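PDB 3VTF: UDP-glucose 6-dehydrogenase, which probably catalyses the NAD(+)-dependent oxidation of UDP-glucose to UDP-glucuronate, and binds UDP-glucose. Local coordinates for residues S144-P147 and P148-E152; L217-P221 and R222-L226; A291-R294 and F295-L299. All coordinates share one frame; numbering follows the deposited sequence.

Contact 1. Residues S144-P147 and P148-E152; sequences STVP and PGTTE
V146 and T150 lean on each other across a type II beta turn, P147 to T150, a compact example of how a Rossmann-type NAD-binding domain passes from a strand (139-142) to a helix (151-160). The two branched side chains meet at a slant, with CB of V146 3.6 Å from CB of T150. Beyond that point the methyls share the contact. CG1 of V146 rests 3.8 Å from CG2 of T150, whereas CG2 of V146 lies against CB of T150.

The turn itself is stiffened by two successive prolines, whose rings restrict phi at the corner. G149 follows with a positive phi of 106°, at which a side chain would be jammed against the carbonyl oxygen of P148. Both proline rings also pack on F295 of helix 285-298, and P148 reaches L252 of the second subunit. Just ahead of the turn, T145, predicted to bind NAD(+), accepts a hydrogen bond at its carbonyl O from T107, another predicted NAD(+) residue.

T150 holds its hydroxyl beside its own backbone N (chi1 -62°), which lets one acceptor serve both groups. The backbone N of T150 donates to P147 O at 3.0 Å, closing the turn. OG1 of T150 donates to the same oxygen at 2.7 Å, tilted 22° from the carbonyl plane.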
loop_
_atom_site.group_PDB
_atom_site.type_symbol
_atom_site.label_atom_id
_atom_site.label_comp_id
_atom_site.label_asym_id
_atom_site.label_seq_id
_atom_site.Cartn_x
_atom_site.Cartn_y
_atom_site.Cartn_z
ATOM N N SER A 144 -19.116 14.451 5.946
ATOM C CA SER A 144 -17.905 15.257 5.873
ATOM C C SER A 144 -16.701 14.491 6.404
ATOM O O SER A 144 -16.827 13.830 7.398
ATOM C CB SER A 144 -18.105 16.608 6.668
ATOM O OG SER A 144 -19.250 17.267 6.090
ATOM N N THR A 145 -15.526 14.657 5.762
ATOM C CA THR A 145 -14.290 14.161 6.248
ATOM C C THR A 145 -13.787 15.013 7.384
ATOM O O THR A 145 -13.449 16.186 7.166
ATOM C CB THR A 145 -13.237 14.110 5.068
ATOM O OG1 THR A 145 -13.800 13.205 4.076
ATOM C CG2 THR A 145 -11.913 13.490 5.619
ATOM N N VAL A 146 -13.809 14.450 8.595
ATOM C CA VAL A 146 -13.523 15.223 9.773
ATOM C C VAL A 146 -12.541 14.417 10.614
ATOM O O VAL A 146 -12.555 13.160 10.658
ATOM C CB VAL A 146 -14.781 15.489 10.634
ATOM C CG1 VAL A 146 -15.754 16.450 9.993
ATOM C CG2 VAL A 146 -15.528 14.130 10.977
ATOM N N PRO A 147 -11.668 15.107 11.335
ATOM C CA PRO A 147 -10.722 14.372 12.172
ATOM C C PRO A 147 -11.445 13.535 13.250
ATOM O O PRO A 147 -12.534 13.889 13.686
ATOM C CB PRO A 147 -9.888 15.476 12.832
ATOM C CG PRO A 147 -10.061 16.739 11.946
ATOM C CD PRO A 147 -11.449 16.562 11.282
ATOM N N PRO A 148 -10.841 12.435 13.687
ATOM C CA PRO A 148 -11.473 11.565 14.668
ATOM C C PRO A 148 -11.760 12.306 15.930
ATOM O O PRO A 148 -10.874 13.015 16.415
ATOM C CB PRO A 148 -10.383 10.487 14.928
ATOM C CG PRO A 148 -9.654 10.383 13.533
ATOM C CD PRO A 148 -9.627 11.828 13.054
ATOM N N GLY A 149 -12.958 12.138 16.489
ATOM C CA GLY A 149 -13.330 12.874 17.697
ATOM C C GLY A 149 -14.292 13.953 17.335
ATOM O O GLY A 149 -14.995 14.436 18.239
ATOM N N THR A 150 -14.397 14.343 16.041
ATOM C CA THR A 150 -15.254 15.515 15.713
ATOM C C THR A 150 -16.748 15.217 15.922
ATOM O O THR A 150 -17.531 16.109 16.339
ATOM C CB THR A 150 -15.053 15.917 14.210
ATOM O OG1 THR A 150 -13.691 16.295 14.048
ATOM C CG2 THR A 150 -15.913 17.082 13.752
ATOM N N THR A 151 -17.175 13.996 15.606
ATOM C CA THR A 151 -18.618 13.628 15.641
ATOM C C THR A 151 -19.176 13.692 17.085
ATOM O O THR A 151 -20.199 14.375 17.324
ATOM C CB THR A 151 -18.895 12.244 15.019
ATOM O OG1 THR A 151 -18.518 12.292 13.610
ATOM C CG2 THR A 151 -20.414 11.876 15.096
ATOM N N GLU A 152 -18.489 13.065 18.025
ATOM C CA GLU A 152 -19.001 13.016 19.393
ATOM C C GLU A 152 -18.530 14.233 20.142
ATOM O O GLU A 152 -19.005 14.476 21.246
ATOM C CB GLU A 152 -18.440 11.772 20.105
ATOM C CG GLU A 152 -19.172 10.563 19.543
ATOM C CD GLU A 152 -18.610 9.321 20.157
ATOM O OE1 GLU A 152 -17.381 9.160 20.003
ATOM O OE2 GLU A 152 -19.394 8.566 20.754
#

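Contact 2. Residues L217-P221 and R222-L226; sequences LVMKP and REAEL
The backbone N of K220 donates to OE1 of E223 over 2.9 Å. K220 is the N-cap of the helix that follows, and E223 reaches back to it from the first turn. This is one half of a capping box, since the lysine side chain carries no acceptor to return the bond. The N-H comes to OE1 on the anti side of the carboxylate, 27° out of its plane. CG of E223 stands beside its own backbone N (chi1 -67°), and the chain beyond is extended, bringing the carboxylate back along the helix start. There OE1 also lies 3.3 Å from CG of K220, so the lysine methylenes flank the acid, while the ammonium group makes no direct contact with it. The other oxygen, OE2, takes a weak hydrogen bond from the backbone N of D255 of the second subunit.

M219 comes in from the strand side. Its CG sits between its backbone N and carbonyl carbon (chi1 63°), which brings SD of M219 3.5 Å from the backbone N of A224 and 3.7 Å from CB of E223. The helix then opens with ordinary backbone bonds: A224 N donates to K220 O at 3.1 Å, and E225 N donates to P221 O at 3.0 Å. E225 turns its carboxylate to OG1 of T151 and the backbone N of G149, both donors, and R222 donates through NH1 to L252 O of the second subunit.

P221, which has no N-H to give, suits the first turn of a helix, where backbone N-H groups have no preceding carbonyl to bond. The whole is a strand-to-helix corner, leading from strand 216-219 at the edge of the sheet into the long helix 221-251, with an N-terminal cap that is also part of the dimer interface.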
loop_
_atom_site.group_PDB
_atom_site.type_symbol
_atom_site.label_atom_id
_atom_site.label_comp_id
_atom_site.label_asym_id
_atom_site.label_seq_id
_atom_site.Cartn_x
_atom_site.Cartn_y
_atom_site.Cartn_z
ATOM N N LEU A 217 -20.266 -2.317 8.298
ATOM C CA LEU A 217 -19.475 -2.492 9.480
ATOM C C LEU A 217 -19.821 -1.448 10.516
ATOM O O LEU A 217 -19.590 -0.230 10.306
ATOM C CB LEU A 217 -17.964 -2.365 9.173
ATOM C CG LEU A 217 -17.314 -3.518 8.391
ATOM C CD1 LEU A 217 -17.956 -3.729 7.040
ATOM C CD2 LEU A 217 -15.855 -3.120 8.105
ATOM N N VAL A 218 -20.287 -1.892 11.672
ATOM C CA VAL A 218 -20.706 -0.976 12.688
ATOM C C VAL A 218 -19.556 -0.881 13.683
ATOM O O VAL A 218 -18.995 -1.909 14.107
ATOM C CB VAL A 218 -21.998 -1.511 13.423
ATOM C CG1 VAL A 218 -22.280 -0.684 14.695
ATOM C CG2 VAL A 218 -23.179 -1.520 12.428
ATOM N N MET A 219 -19.142 0.309 14.048
ATOM C CA MET A 219 -17.963 0.479 14.898
ATOM C C MET A 219 -18.092 1.788 15.668
ATOM O O MET A 219 -19.067 2.454 15.521
ATOM C CB MET A 219 -16.676 0.446 14.066
ATOM C CG MET A 219 -16.554 1.564 13.057
ATOM S SD MET A 219 -15.123 1.405 11.959
ATOM C CE MET A 219 -15.479 -0.078 11.055
ATOM N N LYS A 220 -17.135 2.142 16.506
ATOM C CA LYS A 220 -17.184 3.436 17.197
ATOM C C LYS A 220 -17.053 4.625 16.242
ATOM O O LYS A 220 -16.418 4.513 15.213
ATOM C CB LYS A 220 -16.074 3.533 18.226
ATOM C CG LYS A 220 -15.910 2.336 19.139
ATOM C CD LYS A 220 -14.850 2.631 20.182
ATOM C CE LYS A 220 -14.799 1.585 21.275
ATOM N NZ LYS A 220 -13.598 1.825 22.113
ATOM N N PRO A 221 -17.598 5.781 16.615
ATOM C CA PRO A 221 -17.530 6.948 15.744
ATOM C C PRO A 221 -16.072 7.330 15.444
ATOM O O PRO A 221 -15.770 7.661 14.323
ATOM C CB PRO A 221 -18.236 8.022 16.566
ATOM C CG PRO A 221 -19.276 7.265 17.295
ATOM C CD PRO A 221 -18.565 5.999 17.704
ATOM N N ARG A 222 -15.195 7.245 16.425
ATOM C CA ARG A 222 -13.786 7.524 16.201
ATOM C C ARG A 222 -13.121 6.562 15.208
ATOM O O ARG A 222 -12.282 6.981 14.434
ATOM C CB ARG A 222 -13.019 7.524 17.516
ATOM C CG ARG A 222 -12.979 8.862 18.205
ATOM C CD ARG A 222 -12.164 8.816 19.484
ATOM N NE ARG A 222 -12.261 10.096 20.145
ATOM C CZ ARG A 222 -11.429 10.559 21.063
ATOM N NH1 ARG A 222 -10.398 9.853 21.480
ATOM N NH2 ARG A 222 -11.647 11.753 21.568
ATOM N N GLU A 223 -13.458 5.281 15.285
ATOM C CA GLU A 223 -12.911 4.296 14.364
ATOM C C GLU A 223 -13.346 4.563 12.940
ATOM O O GLU A 223 -12.520 4.631 12.063
ATOM C CB GLU A 223 -13.316 2.893 14.776
ATOM C CG GLU A 223 -12.685 2.459 16.071
ATOM C CD GLU A 223 -13.304 1.221 16.669
ATOM O OE1 GLU A 223 -14.493 0.972 16.472
ATOM O OE2 GLU A 223 -12.585 0.505 17.348
ATOM N N ALA A 224 -14.630 4.817 12.745
ATOM C CA ALA A 224 -15.140 5.199 11.416
ATOM C C ALA A 224 -14.446 6.474 10.882
ATOM O O ALA A 224 -14.092 6.549 9.693
ATOM C CB ALA A 224 -16.629 5.397 11.539
ATOM N N GLU A 225 -14.216 7.514 11.742
ATOM C CA GLU A 225 -13.547 8.703 11.258
ATOM C C GLU A 225 -12.126 8.381 10.846
ATOM O O GLU A 225 -11.630 8.908 9.826
ATOM C CB GLU A 225 -13.537 9.810 12.403
ATOM C CG GLU A 225 -15.009 10.327 12.600
ATOM C CD GLU A 225 -15.200 11.094 13.954
ATOM O OE1 GLU A 225 -14.623 10.725 15.003
ATOM O OE2 GLU A 225 -15.915 12.130 13.927
ATOM N N LEU A 226 -11.445 7.566 11.655
ATOM C CA LEU A 226 -10.044 7.182 11.299
ATOM C C LEU A 226 -9.972 6.294 10.014
ATOM O O LEU A 226 -9.030 6.425 9.158
ATOM C CB LEU A 226 -9.409 6.432 12.449
ATOM C CG LEU A 226 -7.887 6.121 12.290
ATOM C CD1 LEU A 226 -7.188 7.416 12.010
ATOM C CD2 LEU A 226 -7.374 5.538 13.572
#

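Contact 3. Residues A291-R294 and F295-L299; sequences AFIR and FGESL
R294 and E297, one helical turn apart, run side by side and close a salt bridge in which NH1 of R294 donates to OE1 of E297 at 2.9 Å. Guanidinium and carboxylate are nearly coplanar, 6° apart, and the donor approaches on the syn side. A water completes the pairing, accepting from NH1 of R294 and donating to OE2 of E297 at 2.6 Å. NE of R294 has a partner as well, donating to the backbone O of D112. Replacing E297 with an alanine would probably leave NH1 without its counter-charge, take away the carboxylate acceptor of the water and uncover CG2 of I293, which lies 3.8 Å from CD of E297.

The backbone shows regular helical pairing up to its last turn. F295 N is satisfied by A291 O, G296 N by F292 O, E297 N by I293 O, and S298 N by R294 O at 3.0 Å. At the end, OG of S298 folds back to F295 O, 2.6 Å away, while L299 N bonds to G296 O.

In the fold, I293 of helix 285-298 packs on helix 304-328 and F292 on helix 221-251, while F292, F295 and L299, just beyond the helix, lie against L248 of the second subunit.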
loop_
_atom_site.group_PDB
_atom_site.type_symbol
_atom_site.label_atom_id
_atom_site.label_comp_id
_atom_site.label_asym_id
_atom_site.label_seq_id
_atom_site.Cartn_x
_atom_site.Cartn_y
_atom_site.Cartn_z
ATOM N N ALA A 291 -4.191 17.322 6.486
ATOM C CA ALA A 291 -4.995 17.288 7.767
ATOM C C ALA A 291 -4.586 16.152 8.656
ATOM O O ALA A 291 -4.550 16.254 9.916
ATOM C CB ALA A 291 -6.544 17.295 7.475
ATOM N N PHE A 292 -4.304 14.982 8.040
ATOM C CA PHE A 292 -3.906 13.820 8.856
ATOM C C PHE A 292 -2.590 14.039 9.531
ATOM O O PHE A 292 -2.397 13.726 10.728
ATOM C CB PHE A 292 -3.838 12.560 7.910
ATOM C CG PHE A 292 -3.702 11.274 8.624
ATOM C CD1 PHE A 292 -4.703 10.836 9.520
ATOM C CD2 PHE A 292 -2.641 10.398 8.336
ATOM C CE1 PHE A 292 -4.619 9.584 10.164
ATOM C CE2 PHE A 292 -2.515 9.164 9.002
ATOM C CZ PHE A 292 -3.542 8.742 9.905
ATOM N N ILE A 293 -1.656 14.645 8.783
ATOM C CA ILE A 293 -0.344 14.930 9.368
ATOM C C ILE A 293 -0.531 15.921 10.572
ATOM O O ILE A 293 0.063 15.719 11.626
ATOM C CB ILE A 293 0.550 15.598 8.280
ATOM C CG1 ILE A 293 1.002 14.536 7.250
ATOM C CG2 ILE A 293 1.861 16.153 8.906
ATOM C CD1 ILE A 293 1.527 15.176 5.905
ATOM N N ARG A 294 -1.269 17.004 10.309
ATOM C CA ARG A 294 -1.460 18.102 11.326
ATOM C C ARG A 294 -2.205 17.547 12.552
ATOM O O ARG A 294 -1.885 17.888 13.680
ATOM C CB ARG A 294 -2.254 19.222 10.753
ATOM C CG ARG A 294 -1.457 20.013 9.678
ATOM C CD ARG A 294 -0.220 20.713 10.301
ATOM N NE ARG A 294 0.445 21.467 9.229
ATOM C CZ ARG A 294 1.620 21.159 8.726
ATOM N NH1 ARG A 294 2.316 20.142 9.199
ATOM N NH2 ARG A 294 2.103 21.887 7.722
ATOM N N PHE A 295 -3.181 16.674 12.317
ATOM C CA PHE A 295 -3.910 16.054 13.432
ATOM C C PHE A 295 -2.972 15.182 14.258
ATOM O O PHE A 295 -2.946 15.284 15.491
ATOM C CB PHE A 295 -5.105 15.184 12.865
ATOM C CG PHE A 295 -5.938 14.539 13.957
ATOM C CD1 PHE A 295 -6.653 15.328 14.858
ATOM C CD2 PHE A 295 -5.947 13.177 14.114
ATOM C CE1 PHE A 295 -7.457 14.755 15.870
ATOM C CE2 PHE A 295 -6.698 12.587 15.117
ATOM C CZ PHE A 295 -7.471 13.368 16.005
ATOM N N GLY A 296 -2.173 14.298 13.613
ATOM C CA GLY A 296 -1.222 13.474 14.370
ATOM C C GLY A 296 -0.194 14.393 15.111
ATOM O O GLY A 296 0.154 14.153 16.290
ATOM N N GLU A 297 0.296 15.419 14.423
ATOM C CA GLU A 297 1.339 16.283 15.077
ATOM C C GLU A 297 0.729 16.955 16.308
ATOM O O GLU A 297 1.424 17.035 17.301
ATOM C CB GLU A 297 1.858 17.315 14.131
ATOM C CG GLU A 297 2.675 16.723 13.052
ATOM C CD GLU A 297 3.134 17.768 12.048
ATOM O OE1 GLU A 297 2.360 18.675 11.690
ATOM O OE2 GLU A 297 4.236 17.604 11.545
ATOM N N SER A 298 -0.567 17.262 16.264
ATOM C CA SER A 298 -1.319 17.917 17.429
ATOM C C SER A 298 -1.374 16.945 18.613
ATOM O O SER A 298 -1.506 17.380 19.729
ATOM C CB SER A 298 -2.735 18.350 17.069
ATOM O OG SER A 298 -3.629 17.193 17.144
ATOM N N LEU A 299 -1.198 15.633 18.387
ATOM C CA LEU A 299 -1.084 14.718 19.462
ATOM C C LEU A 299 0.336 14.306 19.761
ATOM O O LEU A 299 0.556 13.264 20.450
ATOM C CB LEU A 299 -1.952 13.479 19.196
ATOM C CG LEU A 299 -3.439 13.768 19.009
ATOM C CD1 LEU A 299 -4.193 12.539 18.481
ATOM C CD2 LEU A 299 -4.095 14.324 20.293
HETATM O O HOH W 1 5.276 18.916 9.543
#

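How the contacts relate
From the N terminus, the contacts follow in series, none nesting or crossing, and each closes only a short local turn: contact 1 the bend before helix 151-160, contact 2 the start of helix 221-251, contact 3 the end of helix 285-298. Their union comes through space. In contact 2, OE2 of E225 probably accepts from OG1 of T151 and OE1 of E225 from N of G149, each at 2.6 Å, fastening the long helix to the turn of the NAD-binding domain. F295 of contact 3 covers the same turn, its CZ 3.4 Å from P148 O. L226 meets F292, joining contacts 2 and 3. The second subunit touches all three.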